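Local coordinates for regulatory protein, TetR family (Rhodobacter sphaeroides 2.4.1, PDB 3BRU) that represses transcription of its own operon, probably by binding two operator sequences in the promoter, at residues A[152-164]-A[178-190]. Sequence-based numbering, arbitrary orientation.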
loop_
_atom_site.group_PDB
_atom_site.type_symbol
_atom_site.label_atom_id
_atom_site.label_comp_id
_atom_site.label_asym_id
_atom_site.label_seq_id
_atom_site.Cartn_x
_atom_site.Cartn_y
_atom_site.Cartn_z
ATOM N N LEU A 152 -7.445 -1.240 -11.290
ATOM C CA LEU A 152 -7.432 -2.316 -10.305
ATOM C C LEU A 152 -8.550 -3.346 -10.519
ATOM O O LEU A 152 -8.338 -4.552 -10.411
ATOM C CB LEU A 152 -7.548 -1.707 -8.895
ATOM C CG LEU A 152 -6.283 -1.015 -8.318
ATOM C CD1 LEU A 152 -6.601 -0.113 -7.075
ATOM C CD2 LEU A 152 -5.194 -2.020 -7.987
ATOM N N GLU A 153 -9.751 -2.859 -10.790
ATOM C CA GLU A 153 -10.864 -3.722 -11.096
ATOM C C GLU A 153 -10.635 -4.502 -12.376
ATOM O O GLU A 153 -11.051 -5.650 -12.452
ATOM C CB GLU A 153 -12.163 -2.941 -11.110
ATOM C CG GLU A 153 -12.704 -2.788 -9.687
ATOM C CD GLU A 153 -13.755 -1.693 -9.570
ATOM O OE1 GLU A 153 -14.082 -1.076 -10.622
ATOM O OE2 GLU A 153 -14.242 -1.434 -8.434
ATOM N N THR A 154 -9.953 -3.923 -13.356
ATOM C CA THR A 154 -9.576 -4.687 -14.541
ATOM C C THR A 154 -8.665 -5.850 -14.196
ATOM O O THR A 154 -8.898 -6.987 -14.635
ATOM C CB THR A 154 -8.895 -3.794 -15.628
ATOM O OG1 THR A 154 -9.845 -2.813 -16.051
ATOM C CG2 THR A 154 -8.438 -4.625 -16.880
ATOM N N TRP A 155 -7.626 -5.566 -13.411
ATOM C CA TRP A 155 -6.703 -6.584 -12.976
ATOM C C TRP A 155 -7.414 -7.709 -12.221
ATOM O O TRP A 155 -7.122 -8.911 -12.451
ATOM C CB TRP A 155 -5.624 -5.959 -12.133
ATOM C CG TRP A 155 -4.755 -4.970 -12.870
ATOM C CD1 TRP A 155 -4.658 -4.781 -14.240
ATOM C CD2 TRP A 155 -3.829 -4.052 -12.280
ATOM N NE1 TRP A 155 -3.742 -3.786 -14.519
ATOM C CE2 TRP A 155 -3.214 -3.328 -13.340
ATOM C CE3 TRP A 155 -3.452 -3.767 -10.946
ATOM C CZ2 TRP A 155 -2.258 -2.327 -13.107
ATOM C CZ3 TRP A 155 -2.490 -2.776 -10.714
ATOM C CH2 TRP A 155 -1.904 -2.071 -11.789
ATOM N N GLN A 156 -8.335 -7.322 -11.329
ATOM C CA GLN A 156 -9.142 -8.247 -10.547
ATOM C C GLN A 156 -10.056 -9.119 -11.406
ATOM O O GLN A 156 -10.164 -10.305 -11.163
ATOM C CB GLN A 156 -9.975 -7.467 -9.508
ATOM C CG GLN A 156 -9.178 -7.021 -8.296
ATOM C CD GLN A 156 -9.945 -6.100 -7.339
ATOM O OE1 GLN A 156 -9.334 -5.494 -6.460
ATOM N NE2 GLN A 156 -11.269 -5.974 -7.517
ATOM N N ARG A 157 -10.697 -8.539 -12.408
ATOM C CA ARG A 157 -11.532 -9.305 -13.353
ATOM C C ARG A 157 -10.720 -10.346 -14.142
ATOM O O ARG A 157 -11.208 -11.451 -14.430
ATOM C CB ARG A 157 -12.179 -8.368 -14.368
ATOM C CG ARG A 157 -13.611 -8.112 -14.151
ATOM C CD ARG A 157 -14.204 -7.211 -15.275
ATOM N NE ARG A 157 -13.891 -5.796 -15.052
ATOM C CZ ARG A 157 -13.108 -5.064 -15.842
ATOM N NH1 ARG A 157 -12.557 -5.579 -16.964
ATOM N NH2 ARG A 157 -12.876 -3.802 -15.505
ATOM N N ARG A 158 -9.497 -9.994 -14.531
ATOM C CA ARG A 158 -8.671 -10.943 -15.285
ATOM C C ARG A 158 -8.253 -12.110 -14.384
ATOM O O ARG A 158 -8.224 -13.257 -14.813
ATOM C CB ARG A 158 -7.445 -10.254 -15.883
ATOM C CG ARG A 158 -7.794 -9.214 -16.924
ATOM C CD ARG A 158 -6.521 -8.687 -17.590
ATOM N NE ARG A 158 -5.902 -9.703 -18.444
ATOM C CZ ARG A 158 -4.918 -9.475 -19.321
ATOM N NH1 ARG A 158 -4.402 -8.249 -19.476
ATOM N NH2 ARG A 158 -4.463 -10.483 -20.057
ATOM N N THR A 159 -7.976 -11.788 -13.120
ATOM C CA THR A 159 -7.505 -12.733 -12.116
ATOM C C THR A 159 -8.609 -13.697 -11.658
ATOM O O THR A 159 -8.345 -14.884 -11.518
ATOM C CB THR A 159 -6.865 -11.966 -10.949
ATOM O OG1 THR A 159 -5.907 -11.068 -11.506
ATOM C CG2 THR A 159 -6.161 -12.875 -9.951
ATOM N N ALA A 160 -9.823 -13.191 -11.447
ATOM C CA ALA A 160 -10.981 -14.033 -11.139
ATOM C C ALA A 160 -11.248 -15.017 -12.266
ATOM O O ALA A 160 -11.559 -16.173 -12.022
ATOM C CB ALA A 160 -12.189 -13.198 -10.879
ATOM N N GLN A 161 -11.103 -14.565 -13.502
ATOM C CA GLN A 161 -11.274 -15.452 -14.657
ATOM C C GLN A 161 -10.215 -16.568 -14.609
ATOM O O GLN A 161 -10.536 -17.725 -14.812
ATOM C CB GLN A 161 -11.217 -14.666 -15.951
ATOM C CG GLN A 161 -11.469 -15.489 -17.203
ATOM C CD GLN A 161 -10.872 -14.825 -18.458
ATOM O OE1 GLN A 161 -10.427 -13.657 -18.424
ATOM N NE2 GLN A 161 -10.854 -15.568 -19.572
ATOM N N LEU A 162 -8.972 -16.208 -14.267
ATOM C CA LEU A 162 -7.904 -17.173 -14.032
ATOM C C LEU A 162 -8.307 -18.197 -12.975
ATOM O O LEU A 162 -8.168 -19.417 -13.201
ATOM C CB LEU A 162 -6.624 -16.458 -13.601
ATOM C CG LEU A 162 -5.348 -17.298 -13.536
ATOM C CD1 LEU A 162 -5.254 -18.166 -14.783
ATOM C CD2 LEU A 162 -4.101 -16.409 -13.453
ATOM N N PHE A 163 -8.805 -17.686 -11.837
ATOM C CA PHE A 163 -9.309 -18.522 -10.751
ATOM C C PHE A 163 -10.505 -19.405 -11.158
ATOM O O PHE A 163 -10.589 -20.529 -10.687
ATOM C CB PHE A 163 -9.631 -17.719 -9.468
ATOM C CG PHE A 163 -8.427 -17.073 -8.815
ATOM C CD1 PHE A 163 -7.169 -17.678 -8.848
ATOM C CD2 PHE A 163 -8.551 -15.861 -8.132
ATOM C CE1 PHE A 163 -6.045 -17.053 -8.236
ATOM C CE2 PHE A 163 -7.447 -15.256 -7.510
ATOM C CZ PHE A 163 -6.188 -15.849 -7.567
ATOM N N ARG A 164 -11.431 -18.913 -11.986
ATOM C CA ARG A 164 -12.509 -19.778 -12.501
ATOM C C ARG A 164 -11.967 -20.925 -13.339
ATOM O O ARG A 164 -12.473 -22.032 -13.262
ATOM C CB ARG A 164 -13.547 -19.003 -13.304
ATOM C CG ARG A 164 -14.581 -18.353 -12.450
ATOM C CD ARG A 164 -15.771 -17.811 -13.258
ATOM N NE ARG A 164 -15.329 -16.738 -14.150
ATOM C CZ ARG A 164 -15.151 -15.467 -13.791
ATOM N NH1 ARG A 164 -15.427 -15.075 -12.533
ATOM N NH2 ARG A 164 -14.696 -14.603 -14.704
ATOM N N PRO A 178 -14.025 -17.144 -6.612
ATOM C CA PRO A 178 -12.945 -16.595 -7.466
ATOM C C PRO A 178 -12.844 -15.068 -7.427
ATOM O O PRO A 178 -11.731 -14.535 -7.462
ATOM C CB PRO A 178 -13.262 -17.122 -8.876
ATOM C CG PRO A 178 -14.629 -17.694 -8.822
ATOM C CD PRO A 178 -14.970 -17.990 -7.379
ATOM N N ASP A 179 -13.966 -14.364 -7.312
ATOM C CA ASP A 179 -13.914 -12.896 -7.255
ATOM C C ASP A 179 -13.305 -12.357 -5.955
ATOM O O ASP A 179 -12.556 -11.365 -5.987
ATOM C CB ASP A 179 -15.301 -12.300 -7.428
ATOM C CG ASP A 179 -15.847 -12.510 -8.810
ATOM O OD1 ASP A 179 -15.175 -12.069 -9.790
ATOM O OD2 ASP A 179 -16.955 -13.104 -8.906
ATOM N N ALA A 180 -13.667 -12.986 -4.830
ATOM C CA ALA A 180 -13.162 -12.618 -3.491
ATOM C C ALA A 180 -11.667 -12.899 -3.375
ATOM O O ALA A 180 -10.872 -12.101 -2.855
ATOM C CB ALA A 180 -13.954 -13.369 -2.372
ATOM N N LEU A 181 -11.282 -14.038 -3.906
ATOM C CA LEU A 181 -9.872 -14.403 -3.923
ATOM C C LEU A 181 -9.041 -13.461 -4.838
ATOM O O LEU A 181 -7.949 -13.009 -4.456
ATOM C CB LEU A 181 -9.752 -15.860 -4.326
ATOM C CG LEU A 181 -8.499 -16.534 -3.789
ATOM C CD1 LEU A 181 -8.485 -16.506 -2.278
ATOM C CD2 LEU A 181 -8.445 -17.946 -4.348
ATOM N N ALA A 182 -9.597 -13.102 -5.994
ATOM C CA ALA A 182 -8.940 -12.150 -6.904
ATOM C C ALA A 182 -8.741 -10.793 -6.227
ATOM O O ALA A 182 -7.715 -10.158 -6.419
ATOM C CB ALA A 182 -9.734 -11.992 -8.204
ATOM N N GLU A 183 -9.748 -10.350 -5.449
ATOM C CA GLU A 183 -9.663 -9.107 -4.765
ATOM C C GLU A 183 -8.642 -9.222 -3.645
ATOM O O GLU A 183 -7.815 -8.325 -3.475
ATOM C CB GLU A 183 -11.023 -8.648 -4.224
ATOM C CG GLU A 183 -10.916 -7.244 -3.617
ATOM C CD GLU A 183 -12.209 -6.721 -3.028
ATOM O OE1 GLU A 183 -13.171 -7.516 -2.895
ATOM O OE2 GLU A 183 -12.256 -5.518 -2.676
ATOM N N ALA A 184 -8.695 -10.303 -2.871
ATOM C CA ALA A 184 -7.690 -10.485 -1.830
ATOM C C ALA A 184 -6.270 -10.569 -2.410
ATOM O O ALA A 184 -5.383 -9.951 -1.843
ATOM C CB ALA A 184 -7.991 -11.674 -0.955
ATOM N N PHE A 185 -6.059 -11.277 -3.542
ATOM C CA PHE A 185 -4.753 -11.249 -4.234
ATOM C C PHE A 185 -4.234 -9.820 -4.522
ATOM O O PHE A 185 -3.094 -9.509 -4.185
ATOM C CB PHE A 185 -4.715 -12.065 -5.549
ATOM C CG PHE A 185 -3.349 -12.053 -6.221
ATOM C CD1 PHE A 185 -2.374 -12.970 -5.851
ATOM C CD2 PHE A 185 -3.009 -11.073 -7.146
ATOM C CE1 PHE A 185 -1.089 -12.940 -6.434
ATOM C CE2 PHE A 185 -1.725 -11.024 -7.719
ATOM C CZ PHE A 185 -0.765 -11.971 -7.364
ATOM N N TRP A 186 -5.053 -8.974 -5.146
ATOM C CA TRP A 186 -4.606 -7.620 -5.512
ATOM C C TRP A 186 -4.416 -6.667 -4.323
ATOM O O TRP A 186 -3.482 -5.823 -4.337
ATOM C CB TRP A 186 -5.458 -7.018 -6.660
ATOM C CG TRP A 186 -5.057 -7.688 -7.960
ATOM C CD1 TRP A 186 -5.695 -8.720 -8.576
ATOM C CD2 TRP A 186 -3.861 -7.436 -8.720
ATOM N NE1 TRP A 186 -4.974 -9.128 -9.693
ATOM C CE2 TRP A 186 -3.847 -8.356 -9.798
ATOM C CE3 TRP A 186 -2.797 -6.515 -8.593
ATOM C CZ2 TRP A 186 -2.831 -8.364 -10.769
ATOM C CZ3 TRP A 186 -1.772 -6.541 -9.543
ATOM C CH2 TRP A 186 -1.804 -7.457 -10.617
ATOM N N ILE A 187 -5.263 -6.811 -3.294
ATOM C CA ILE A 187 -5.049 -6.116 -2.005
ATOM C C ILE A 187 -3.654 -6.501 -1.443
ATOM O O ILE A 187 -2.846 -5.644 -1.109
ATOM C CB ILE A 187 -6.133 -6.475 -0.924
ATOM C CG1 ILE A 187 -7.520 -5.887 -1.241
ATOM C CG2 ILE A 187 -5.629 -6.118 0.497
ATOM C CD1 ILE A 187 -8.648 -6.430 -0.341
ATOM N N GLY A 188 -3.381 -7.793 -1.356
ATOM C CA GLY A 188 -2.146 -8.260 -0.739
ATOM C C GLY A 188 -0.899 -7.994 -1.549
ATOM O O GLY A 188 0.149 -7.615 -0.989
ATOM N N TRP A 189 -1.011 -8.171 -2.866
ATOM C CA TRP A 189 0.125 -7.926 -3.786
ATOM C C TRP A 189 0.601 -6.477 -3.846
ATOM O O TRP A 189 1.762 -6.210 -3.914
ATOM C CB TRP A 189 -0.234 -8.434 -5.172
ATOM C CG TRP A 189 0.817 -8.286 -6.182
ATOM C CD1 TRP A 189 0.781 -7.474 -7.265
ATOM C CD2 TRP A 189 2.071 -8.967 -6.222
ATOM N NE1 TRP A 189 1.939 -7.611 -8.004
ATOM C CE2 TRP A 189 2.753 -8.518 -7.377
ATOM C CE3 TRP A 189 2.707 -9.893 -5.377
ATOM C CZ2 TRP A 189 4.036 -8.987 -7.730
ATOM C CZ3 TRP A 189 3.984 -10.360 -5.727
ATOM C CH2 TRP A 189 4.631 -9.900 -6.894
ATOM N N GLU A 190 -0.324 -5.534 -3.822
ATOM C CA GLU A 190 0.046 -4.121 -3.725
ATOM C C GLU A 190 0.759 -3.784 -2.397
ATOM O O GLU A 190 1.644 -2.907 -2.365
ATOM C CB GLU A 190 -1.186 -3.219 -3.927
ATOM C CG GLU A 190 -1.694 -3.130 -5.359
ATOM C CD GLU A 190 -0.714 -2.436 -6.338
ATOM O OE1 GLU A 190 0.179 -1.649 -5.907
ATOM O OE2 GLU A 190 -0.828 -2.692 -7.560
#
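In the all-helical C-terminal domain of this TetR-family repressor, segments 152-164 and 178-190, on helices 143-167 and 178-199, run at 129° with axes 8.1 Å apart at closest approach, and Trp186 and Thr159 make the one hydrogen bond across the interface. The N-H of Trp186 NE1 is aimed almost straight at Thr159 OG1 (2.8 Å, 172°), which lies in the indole plane. Thr159 OG1 in turn donates to Trp155 O (2.6 Å); accepting from one indole and donating to one carbonyl holds the hydroxyl's rotation, with OG1 beside the backbone N. Trp155 CB rests over one face of the Trp186 six-membered ring, and CE3 of Trp155 comes within 3.5 Å of CZ3 of Trp186, the two indoles inclined at 38°. Replacing Trp186 with an alanine would probably leave Thr159 OG1 without its donor and open a gap beside Trp155. Farther along, Ala182 CB is a knob in the hole formed by Gln156, Thr159, Ala160 and Phe163, 3.4 Å from Gln156 O. The Phe163 ring receives Leu181 CD2 over its centre and turns its edge to Ala182 N, while Phe163 CB meets Pro178 CB at 3.7 Å. Around this core, Trp155 and Thr159 also pack on helix 74-97 and Leu181 on helix 203-212, whereas Gln156 and Glu183 hydrogen-bond to Arg195 and Ser207 of the second subunit, so that the helix pair takes part in the dimer contact.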